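Local coordinates for uncharacterized GST-like proteinprotein (Pseudomonas syringae pv. tomato, PDB 3IC8) that is of unknown function but probably belongs to the glutathione transferase superfamily, with a thioredoxin-like N-terminal and a helical C-terminal domain, at residues A[108-113]-A[196-201]; A[101-106]-A[189-194]. All blocks are in the same frame, centred on the assembly; numbering follows the deposited sequence.

Interaction 1 of 2, residues A[108-113]-A[196-201]; sequences SLVFQP and PVTAPF
The backbones come nearest at V110 and T198, with CA atoms 6.2 Å apart, where the end of helix 88-110 meets the bend leading into helix 200-203. L109 and F201 approach from opposite directions. L109 CD1 lies 3.9 Å from the centroid of the F201 ring and only 6° off its normal, a CH-pi contact over one face, while L109 CD2 sits nearest F201 CZ, 3.8 Å away, on the same side of the ring. Both terminal methyls of L109 therefore touch the ring. T198 meets V110 at about a right angle: its methyl CG2 packs 3.8 Å from V110 CA and 4.0 Å from V110 CG2. With chi1 at 63°, T198 OG1 stands between its own N and carbonyl carbon, turned to L192 O, its probable hydrogen-bond partner. Past V110 the chain turns through F111, the centre of an inverse gamma turn, and Q112 NE2 returns a bond of 3.1 Å to L109 O. Helix 180-193 presses F191 and L192 on V110, helix 149-167 sets W156 edge-to-face with F201 and V152 against L109, and T195 of the second subunit packs on F111.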
loop_
_atom_site.group_PDB
_atom_site.type_symbol
_atom_site.label_atom_id
_atom_site.label_comp_id
_atom_site.label_asym_id
_atom_site.label_seq_id
_atom_site.Cartn_x
_atom_site.Cartn_y
_atom_site.Cartn_z
ATOM N N SER A 108 17.148 -19.347 -14.927
ATOM C CA SER A 108 18.370 -19.180 -15.667
ATOM C C SER A 108 18.904 -17.787 -15.538
ATOM O O SER A 108 20.080 -17.591 -15.434
ATOM C CB SER A 108 18.176 -19.474 -17.149
ATOM O OG SER A 108 17.845 -20.801 -17.380
ATOM N N LEU A 109 18.022 -16.823 -15.602
ATOM C CA LEU A 109 18.406 -15.462 -15.514
ATOM C C LEU A 109 18.990 -15.082 -14.195
ATOM O O LEU A 109 19.948 -14.380 -14.143
ATOM C CB LEU A 109 17.195 -14.596 -15.742
ATOM C CG LEU A 109 16.720 -14.382 -17.154
ATOM C CD1 LEU A 109 15.496 -13.564 -17.165
ATOM C CD2 LEU A 109 17.764 -13.735 -17.928
ATOM N N VAL A 110 18.351 -15.489 -13.130
ATOM C CA VAL A 110 18.804 -15.201 -11.806
ATOM C C VAL A 110 20.066 -15.896 -11.357
ATOM O O VAL A 110 20.953 -15.288 -10.802
ATOM C CB VAL A 110 17.714 -15.554 -10.837
ATOM C CG1 VAL A 110 18.159 -15.376 -9.447
ATOM C CG2 VAL A 110 16.519 -14.750 -11.112
ATOM N N PHE A 111 20.127 -17.191 -11.561
ATOM C CA PHE A 111 21.216 -17.960 -11.033
ATOM C C PHE A 111 22.391 -18.034 -11.975
ATOM O O PHE A 111 22.764 -19.068 -12.413
ATOM C CB PHE A 111 20.720 -19.328 -10.617
ATOM C CG PHE A 111 19.737 -19.284 -9.515
ATOM C CD1 PHE A 111 20.110 -18.887 -8.274
ATOM C CD2 PHE A 111 18.435 -19.615 -9.718
ATOM C CE1 PHE A 111 19.209 -18.839 -7.284
ATOM C CE2 PHE A 111 17.556 -19.572 -8.719
ATOM C CZ PHE A 111 17.937 -19.177 -7.511
ATOM N N GLN A 112 22.953 -16.887 -12.273
ATOM C CA GLN A 112 24.151 -16.778 -13.043
ATOM C C GLN A 112 24.972 -15.694 -12.392
ATOM O O GLN A 112 24.459 -14.902 -11.672
ATOM C CB GLN A 112 23.859 -16.490 -14.509
ATOM C CG GLN A 112 22.932 -15.386 -14.740
ATOM C CD GLN A 112 22.924 -14.923 -16.170
ATOM O OE1 GLN A 112 23.961 -14.733 -16.782
ATOM N NE2 GLN A 112 21.748 -14.716 -16.705
ATOM N N PRO A 113 26.253 -15.674 -12.667
ATOM C CA PRO A 113 27.238 -14.879 -11.961
ATOM C C PRO A 113 26.990 -13.410 -12.097
ATOM O O PRO A 113 27.371 -12.639 -11.266
ATOM C CB PRO A 113 28.507 -15.230 -12.684
ATOM C CG PRO A 113 28.309 -16.544 -13.146
ATOM C CD PRO A 113 26.879 -16.800 -13.344
ATOM N N PRO A 196 18.842 -6.964 -7.688
ATOM C CA PRO A 196 18.820 -5.672 -8.335
ATOM C C PRO A 196 19.065 -5.788 -9.803
ATOM O O PRO A 196 18.486 -5.071 -10.570
ATOM C CB PRO A 196 19.966 -4.961 -7.659
ATOM C CG PRO A 196 20.022 -5.526 -6.368
ATOM C CD PRO A 196 19.517 -6.892 -6.396
ATOM N N VAL A 197 19.957 -6.671 -10.178
ATOM C CA VAL A 197 20.246 -6.941 -11.558
ATOM C C VAL A 197 19.113 -7.552 -12.352
ATOM O O VAL A 197 18.905 -7.181 -13.482
ATOM C CB VAL A 197 21.454 -7.848 -11.668
ATOM C CG1 VAL A 197 21.694 -8.213 -13.067
ATOM C CG2 VAL A 197 22.643 -7.198 -11.080
ATOM N N THR A 198 18.402 -8.499 -11.751
ATOM C CA THR A 198 17.273 -9.173 -12.381
ATOM C C THR A 198 15.910 -8.532 -12.264
ATOM O O THR A 198 15.022 -8.899 -12.960
ATOM C CB THR A 198 17.129 -10.642 -11.942
ATOM O OG1 THR A 198 16.863 -10.712 -10.551
ATOM C CG2 THR A 198 18.352 -11.410 -12.262
ATOM N N ALA A 199 15.754 -7.567 -11.388
ATOM C CA ALA A 199 14.486 -6.904 -11.167
ATOM C C ALA A 199 13.897 -6.145 -12.363
ATOM O O ALA A 199 12.714 -6.080 -12.525
ATOM C CB ALA A 199 14.570 -6.054 -9.988
ATOM N N PRO A 200 14.748 -5.600 -13.203
ATOM C CA PRO A 200 14.307 -4.900 -14.395
ATOM C C PRO A 200 13.602 -5.825 -15.369
ATOM O O PRO A 200 12.834 -5.397 -16.169
ATOM C CB PRO A 200 15.609 -4.384 -14.966
ATOM C CG PRO A 200 16.447 -4.267 -13.866
ATOM C CD PRO A 200 16.182 -5.405 -13.020
ATOM N N PHE A 201 13.872 -7.108 -15.273
ATOM C CA PHE A 201 13.179 -8.054 -16.084
ATOM C C PHE A 201 11.692 -8.058 -15.785
ATOM O O PHE A 201 10.914 -8.292 -16.665
ATOM C CB PHE A 201 13.760 -9.436 -15.904
ATOM C CG PHE A 201 15.067 -9.613 -16.536
ATOM C CD1 PHE A 201 15.209 -9.488 -17.883
ATOM C CD2 PHE A 201 16.159 -9.932 -15.794
ATOM C CE1 PHE A 201 16.403 -9.663 -18.455
ATOM C CE2 PHE A 201 17.337 -10.085 -16.355
ATOM C CZ PHE A 201 17.468 -9.951 -17.692
#

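Interaction 2 of 2, residues A[101-106]-A[189-194]; sequences VLFLHA and LWFLKQ
Two helices of the all-helical C-terminal domain of the glutathione transferase fold, 88-110 and 180-193, meet here through F103 and A106 on one side and F191 and L192 on the other. The helices come nearest at A106 and L192, whose CA atoms are 6.6 Å apart; the small alanine side chain points at the partner helix and is consistent with so short a separation. The side-chain contacts are apolar, and 204 Å² is buried between the segments.

F103 and F191 form an oblique aromatic pair. Their centroids lie 5.7 Å apart and the planes are perpendicular, at 90°, and the closest approach is F103 CE1 to F191 CE2 at 3.8 Å. The two side chains start differently: F103 CG is anti to its backbone N (chi1 177°), whereas F191 CG is anti to its carbonyl carbon (chi1 -76°), and from these starts the rings converge beside the helix pair. F14 adds to this aromatic group, packing on F103 and meeting the F191 ring edge-to-face, while H187 meets the F191 ring as well.

Around this core, H105 and L102 pack on helix 149-167, L102 against F159, and L189 packs on helix 206-216. K193 NZ turns to the subunit interface, with a salt bridge to D203 and a hydrogen bond to Y9 OH of the second subunit. Between the two helices, L192 splits its terminal methyls over A106: CD2 rests against A106 CB at 3.8 Å, while CD1 lies 3.7 Å from A106 O.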
loop_
_atom_site.group_PDB
_atom_site.type_symbol
_atom_site.label_atom_id
_atom_site.label_comp_id
_atom_site.label_asym_id
_atom_site.label_seq_id
_atom_site.Cartn_x
_atom_site.Cartn_y
_atom_site.Cartn_z
ATOM N N VAL A 101 8.105 -23.712 -18.947
ATOM C CA VAL A 101 8.848 -22.808 -19.798
ATOM C C VAL A 101 9.214 -21.500 -19.142
ATOM O O VAL A 101 10.325 -21.067 -19.199
ATOM C CB VAL A 101 8.024 -22.463 -21.055
ATOM C CG1 VAL A 101 8.556 -21.292 -21.753
ATOM C CG2 VAL A 101 7.985 -23.580 -21.976
ATOM N N LEU A 102 8.249 -20.856 -18.541
ATOM C CA LEU A 102 8.478 -19.589 -17.898
ATOM C C LEU A 102 9.392 -19.643 -16.698
ATOM O O LEU A 102 10.207 -18.792 -16.512
ATOM C CB LEU A 102 7.153 -18.952 -17.528
ATOM C CG LEU A 102 7.077 -17.446 -17.552
ATOM C CD1 LEU A 102 7.586 -16.851 -18.807
ATOM C CD2 LEU A 102 5.703 -17.050 -17.318
ATOM N N PHE A 103 9.203 -20.662 -15.885
ATOM C CA PHE A 103 9.977 -20.909 -14.706
ATOM C C PHE A 103 11.419 -21.164 -15.050
ATOM O O PHE A 103 12.288 -20.732 -14.367
ATOM C CB PHE A 103 9.392 -22.113 -13.981
ATOM C CG PHE A 103 10.145 -22.528 -12.759
ATOM C CD1 PHE A 103 9.843 -22.017 -11.549
ATOM C CD2 PHE A 103 11.126 -23.457 -12.828
ATOM C CE1 PHE A 103 10.511 -22.394 -10.466
ATOM C CE2 PHE A 103 11.795 -23.824 -11.727
ATOM C CZ PHE A 103 11.482 -23.299 -10.554
ATOM N N LEU A 104 11.645 -21.895 -16.114
ATOM C CA LEU A 104 12.959 -22.190 -16.555
ATOM C C LEU A 104 13.726 -20.970 -16.969
ATOM O O LEU A 104 14.852 -20.825 -16.625
ATOM C CB LEU A 104 12.893 -23.163 -17.700
ATOM C CG LEU A 104 14.205 -23.593 -18.295
ATOM C CD1 LEU A 104 15.147 -23.979 -17.213
ATOM C CD2 LEU A 104 13.951 -24.745 -19.135
ATOM N N HIS A 105 13.100 -20.078 -17.692
ATOM C CA HIS A 105 13.729 -18.840 -18.046
ATOM C C HIS A 105 14.043 -18.009 -16.833
ATOM O O HIS A 105 15.085 -17.451 -16.732
ATOM C CB HIS A 105 12.807 -18.040 -18.933
ATOM C CG HIS A 105 12.637 -18.615 -20.288
ATOM N ND1 HIS A 105 13.181 -18.048 -21.407
ATOM C CD2 HIS A 105 12.003 -19.723 -20.702
ATOM C CE1 HIS A 105 12.894 -18.782 -22.454
ATOM N NE2 HIS A 105 12.178 -19.805 -22.052
ATOM N N ALA A 106 13.121 -17.913 -15.908
ATOM C CA ALA A 106 13.333 -17.063 -14.764
ATOM C C ALA A 106 14.508 -17.484 -13.903
ATOM O O ALA A 106 15.256 -16.674 -13.472
ATOM C CB ALA A 106 12.086 -16.965 -13.958
ATOM N N LEU A 189 8.335 -14.801 -11.423
ATOM C CA LEU A 189 8.732 -13.424 -11.255
ATOM C C LEU A 189 9.355 -13.124 -9.910
ATOM O O LEU A 189 10.114 -12.223 -9.767
ATOM C CB LEU A 189 7.560 -12.522 -11.499
ATOM C CG LEU A 189 6.966 -12.745 -12.856
ATOM C CD1 LEU A 189 6.027 -11.684 -13.144
ATOM C CD2 LEU A 189 8.008 -12.792 -13.893
ATOM N N TRP A 190 8.976 -13.899 -8.927
ATOM C CA TRP A 190 9.433 -13.755 -7.583
ATOM C C TRP A 190 10.935 -13.978 -7.532
ATOM O O TRP A 190 11.627 -13.338 -6.793
ATOM C CB TRP A 190 8.654 -14.715 -6.702
ATOM C CG TRP A 190 9.133 -14.879 -5.354
ATOM C CD1 TRP A 190 9.644 -15.978 -4.826
ATOM C CD2 TRP A 190 9.111 -13.911 -4.331
ATOM N NE1 TRP A 190 9.968 -15.779 -3.537
ATOM C CE2 TRP A 190 9.647 -14.502 -3.205
ATOM C CE3 TRP A 190 8.701 -12.588 -4.265
ATOM C CZ2 TRP A 190 9.796 -13.832 -2.033
ATOM C CZ3 TRP A 190 8.840 -11.928 -3.101
ATOM C CH2 TRP A 190 9.384 -12.544 -1.996
ATOM N N PHE A 191 11.428 -14.888 -8.350
ATOM C CA PHE A 191 12.849 -15.115 -8.441
ATOM C C PHE A 191 13.575 -13.879 -8.944
ATOM O O PHE A 191 14.590 -13.527 -8.428
ATOM C CB PHE A 191 13.157 -16.310 -9.348
ATOM C CG PHE A 191 12.895 -17.634 -8.725
ATOM C CD1 PHE A 191 13.866 -18.288 -8.032
ATOM C CD2 PHE A 191 11.683 -18.233 -8.842
ATOM C CE1 PHE A 191 13.619 -19.497 -7.472
ATOM C CE2 PHE A 191 11.437 -19.420 -8.273
ATOM C CZ PHE A 191 12.401 -20.056 -7.590
ATOM N N LEU A 192 13.041 -13.224 -9.952
ATOM C CA LEU A 192 13.655 -12.042 -10.516
ATOM C C LEU A 192 13.729 -10.871 -9.564
ATOM O O LEU A 192 14.672 -10.155 -9.564
ATOM C CB LEU A 192 12.999 -11.630 -11.808
ATOM C CG LEU A 192 13.216 -12.350 -13.134
ATOM C CD1 LEU A 192 14.512 -13.011 -13.350
ATOM C CD2 LEU A 192 12.105 -13.226 -13.461
ATOM N N LYS A 193 12.723 -10.722 -8.735
ATOM C CA LYS A 193 12.611 -9.655 -7.779
ATOM C C LYS A 193 13.674 -9.674 -6.691
ATOM O O LYS A 193 13.901 -8.709 -6.057
ATOM C CB LYS A 193 11.237 -9.669 -7.160
ATOM C CG LYS A 193 10.140 -9.294 -8.087
ATOM C CD LYS A 193 10.178 -7.845 -8.448
ATOM C CE LYS A 193 9.342 -7.041 -7.520
ATOM N NZ LYS A 193 9.367 -5.638 -7.861
ATOM N N GLN A 194 14.320 -10.805 -6.524
ATOM C CA GLN A 194 15.333 -11.036 -5.522
ATOM C C GLN A 194 16.620 -10.238 -5.671
ATOM O O GLN A 194 17.349 -10.063 -4.736
ATOM C CB GLN A 194 15.653 -12.518 -5.435
ATOM C CG GLN A 194 14.508 -13.406 -5.069
ATOM C CD GLN A 194 13.732 -12.927 -3.897
ATOM O OE1 GLN A 194 12.584 -12.596 -4.006
ATOM N NE2 GLN A 194 14.365 -12.877 -2.769
#

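How the interactions relate
Both contacts are largely buried and share helix 88-110, the centre of interaction 2 about 16 Å and that of interaction 1 about 23 Å from the chain centre. Their centres are about 9 Å apart, and helix 180-193 leads on through the T198 bend to helix 200-203. Interaction 2 is packing between two helices, with a perpendicular ring pair; interaction 1 joins a helix end to a turn, with methyls set against a ring face. They touch directly: V110 CG2 packs 3.5 Å from L192 CD1, and the probable bond between T198 and L192 ties the bend to the preceding helix. Both also touch the second subunit.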